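Local coordinates for protein peptidoglycan D,D-transpeptidase MrdA (Pseudomonas aeruginosa, PDB 7KIS) that probably cross-links the peptidoglycan of the cell wall as a D,D-transpeptidase and is a penicillin-binding protein, held here in complex with the diazabicyclooctane inhibitor WCK 5153, at residues 283-288 / 315-320. Residues are numbered along the deposited sequence; the frame is centred on the assembly and turned at random.
Sequences MVSQPS and YNRVLR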
loop_
_atom_site.group_PDB
_atom_site.type_symbol
_atom_site.label_atom_id
_atom_site.label_comp_id
_atom_site.label_asym_id
_atom_site.label_seq_id
_atom_site.Cartn_x
_atom_site.Cartn_y
_atom_site.Cartn_z
ATOM N N MET A 283 -5.426 6.453 1.137
ATOM C CA MET A 283 -4.554 6.214 -0.015
ATOM C C MET A 283 -3.937 7.558 -0.395
ATOM O O MET A 283 -4.586 8.374 -1.055
ATOM C CB MET A 283 -5.328 5.599 -1.171
ATOM C CG MET A 283 -4.499 5.369 -2.423
ATOM S SD MET A 283 -5.524 4.989 -3.855
ATOM C CE MET A 283 -4.311 4.270 -4.957
ATOM N N VAL A 284 -2.691 7.775 0.018
ATOM C CA VAL A 284 -2.043 9.081 -0.056
ATOM C C VAL A 284 -0.832 8.987 -0.970
ATOM O O VAL A 284 0.006 8.094 -0.809
ATOM C CB VAL A 284 -1.632 9.578 1.341
ATOM C CG1 VAL A 284 -1.071 10.987 1.264
ATOM C CG2 VAL A 284 -2.817 9.515 2.285
ATOM N N SER A 285 -0.745 9.907 -1.932
ATOM C CA SER A 285 0.449 10.079 -2.753
ATOM C C SER A 285 0.747 11.565 -2.885
ATOM O O SER A 285 -0.101 12.327 -3.360
ATOM C CB SER A 285 0.271 9.441 -4.134
ATOM O OG SER A 285 1.483 9.473 -4.868
ATOM N N GLN A 286 1.950 11.975 -2.463
ATOM C CA GLN A 286 2.382 13.365 -2.411
ATOM C C GLN A 286 3.510 13.611 -3.410
ATOM O O GLN A 286 4.375 12.744 -3.585
ATOM C CB GLN A 286 2.859 13.732 -0.998
ATOM C CG GLN A 286 2.519 15.148 -0.554
ATOM C CD GLN A 286 1.029 15.369 -0.364
ATOM O OE1 GLN A 286 0.250 14.418 -0.307
ATOM N NE2 GLN A 286 0.628 16.631 -0.262
ATOM N N PRO A 287 3.541 14.777 -4.083
ATOM C CA PRO A 287 2.608 15.909 -3.989
ATOM C C PRO A 287 1.272 15.660 -4.688
ATOM O O PRO A 287 1.055 14.564 -5.212
ATOM C CB PRO A 287 3.372 17.044 -4.673
ATOM C CG PRO A 287 4.254 16.361 -5.643
ATOM C CD PRO A 287 4.667 15.077 -4.984
ATOM N N SER A 288 0.388 16.655 -4.688
ATOM C CA SER A 288 -0.939 16.512 -5.266
ATOM C C SER A 288 -1.110 17.436 -6.468
ATOM O O SER A 288 -0.185 18.137 -6.894
ATOM C CB SER A 288 -2.010 16.817 -4.214
ATOM O OG SER A 288 -1.890 15.980 -3.075
ATOM N N TYR A 315 2.898 11.483 -10.474
ATOM C CA TYR A 315 3.354 10.132 -10.163
ATOM C C TYR A 315 2.497 9.558 -9.042
ATOM O O TYR A 315 2.521 10.061 -7.914
ATOM C CB TYR A 315 4.829 10.148 -9.770
ATOM C CG TYR A 315 5.536 8.825 -9.969
ATOM C CD1 TYR A 315 5.796 8.341 -11.244
ATOM C CD2 TYR A 315 5.950 8.064 -8.882
ATOM C CE1 TYR A 315 6.443 7.133 -11.434
ATOM C CE2 TYR A 315 6.599 6.854 -9.062
ATOM C CZ TYR A 315 6.843 6.395 -10.339
ATOM O OH TYR A 315 7.488 5.193 -10.523
ATOM N N ASN A 316 1.737 8.508 -9.348
ATOM C CA ASN A 316 0.979 7.780 -8.333
ATOM C C ASN A 316 1.947 6.827 -7.644
ATOM O O ASN A 316 2.123 5.678 -8.051
ATOM C CB ASN A 316 -0.202 7.044 -8.955
ATOM C CG ASN A 316 -1.250 6.650 -7.930
ATOM O OD1 ASN A 316 -0.928 6.319 -6.790
ATOM N ND2 ASN A 316 -2.516 6.685 -8.334
ATOM N N ARG A 317 2.591 7.321 -6.583
ATOM C CA ARG A 317 3.622 6.550 -5.897
ATOM C C ARG A 317 3.072 5.309 -5.207
ATOM O O ARG A 317 3.830 4.366 -4.962
ATOM C CB ARG A 317 4.345 7.438 -4.884
ATOM C CG ARG A 317 4.761 8.785 -5.448
ATOM C CD ARG A 317 5.611 9.570 -4.462
ATOM N NE ARG A 317 6.694 10.295 -5.122
ATOM C CZ ARG A 317 6.534 11.425 -5.802
ATOM N NH1 ARG A 317 5.330 11.968 -5.919
ATOM N NH2 ARG A 317 7.579 12.014 -6.367
ATOM N N VAL A 318 1.776 5.285 -4.893
ATOM C CA VAL A 318 1.192 4.107 -4.261
ATOM C C VAL A 318 1.128 2.948 -5.246
ATOM O O VAL A 318 1.412 1.796 -4.892
ATOM C CB VAL A 318 -0.201 4.442 -3.694
ATOM C CG1 VAL A 318 -0.930 3.172 -3.285
ATOM C CG2 VAL A 318 -0.082 5.393 -2.518
ATOM N N LEU A 319 0.780 3.230 -6.499
ATOM C CA LEU A 319 0.495 2.190 -7.481
ATOM C C LEU A 319 1.666 1.897 -8.406
ATOM O O LEU A 319 1.934 0.729 -8.702
ATOM C CB LEU A 319 -0.723 2.584 -8.320
ATOM C CG LEU A 319 -1.998 2.842 -7.521
ATOM C CD1 LEU A 319 -3.203 2.958 -8.442
ATOM C CD2 LEU A 319 -2.202 1.738 -6.498
ATOM N N ARG A 320 2.369 2.928 -8.873
ATOM C CA ARG A 320 3.478 2.753 -9.800
ATOM C C ARG A 320 4.816 3.149 -9.192
ATOM O O ARG A 320 5.821 3.204 -9.910
ATOM C CB ARG A 320 3.217 3.549 -11.081
ATOM C CG ARG A 320 1.896 3.198 -11.744
ATOM C CD ARG A 320 1.550 4.162 -12.864
ATOM N NE ARG A 320 0.189 3.956 -13.350
ATOM C CZ ARG A 320 -0.880 4.573 -12.857
ATOM N NH1 ARG A 320 -0.749 5.439 -11.861
ATOM N NH2 ARG A 320 -2.083 4.326 -13.360
#
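Arg-317 packs against Ser-285 at its root and reaches Gln-286 and Pro-287 with its tip. Arg-317 CB points toward strand 280-286 and lies 3.5 Å from Ser-285 OG. CG stays beside the same hydroxyl oxygen. Arg-317 CD moves on to Gln-286 O, 3.5 Å away. A bend at chi3 (141°) then turns the guanidinium across the end of the strand. There NH1 comes close to Gln-286 O from an oblique direction, but the angle does not suit a hydrogen bond. Pro-287 CD lies 3.3 Å from Arg-317 NH1, and the proline ring follows a cis peptide bond. The strongest polar partner of the guanidinium, Glu-586, lies outside the two segments and forms a salt bridge with NE. NH1 and NH2 bond to the carbonyls of Arg-312 and Asp-311. Three anchors therefore hold the group and limit its rotation.

Arg-317 N donates a hydrogen bond to Ser-285 OG (3.0 Å, 151° at the hydrogen). This gives the backbone N-H of a buried residue an acceptor. Farther back along the strand the contact is apolar. The Met-283 chain is extended, with CG anti to the backbone N (chi1 178°), and this carries Met-283 CE to Leu-319 CD2 at 3.6 Å. The two side chains cross at about a right angle. Met-283 CE also touches Val-318 CG1 at 3.9 Å, and Val-318 CG2 rests on Val-284 O.

The contact is buried structural packing in the transpeptidase domain, away from the predicted active-site serine, Ser-327. Strand 280-286 is an outermost strand of the five-stranded antiparallel sheet. Val-284 packs on helix 253-263, whereas Val-318 and Arg-317 also touch strand 268-273, the next strand of the sheet.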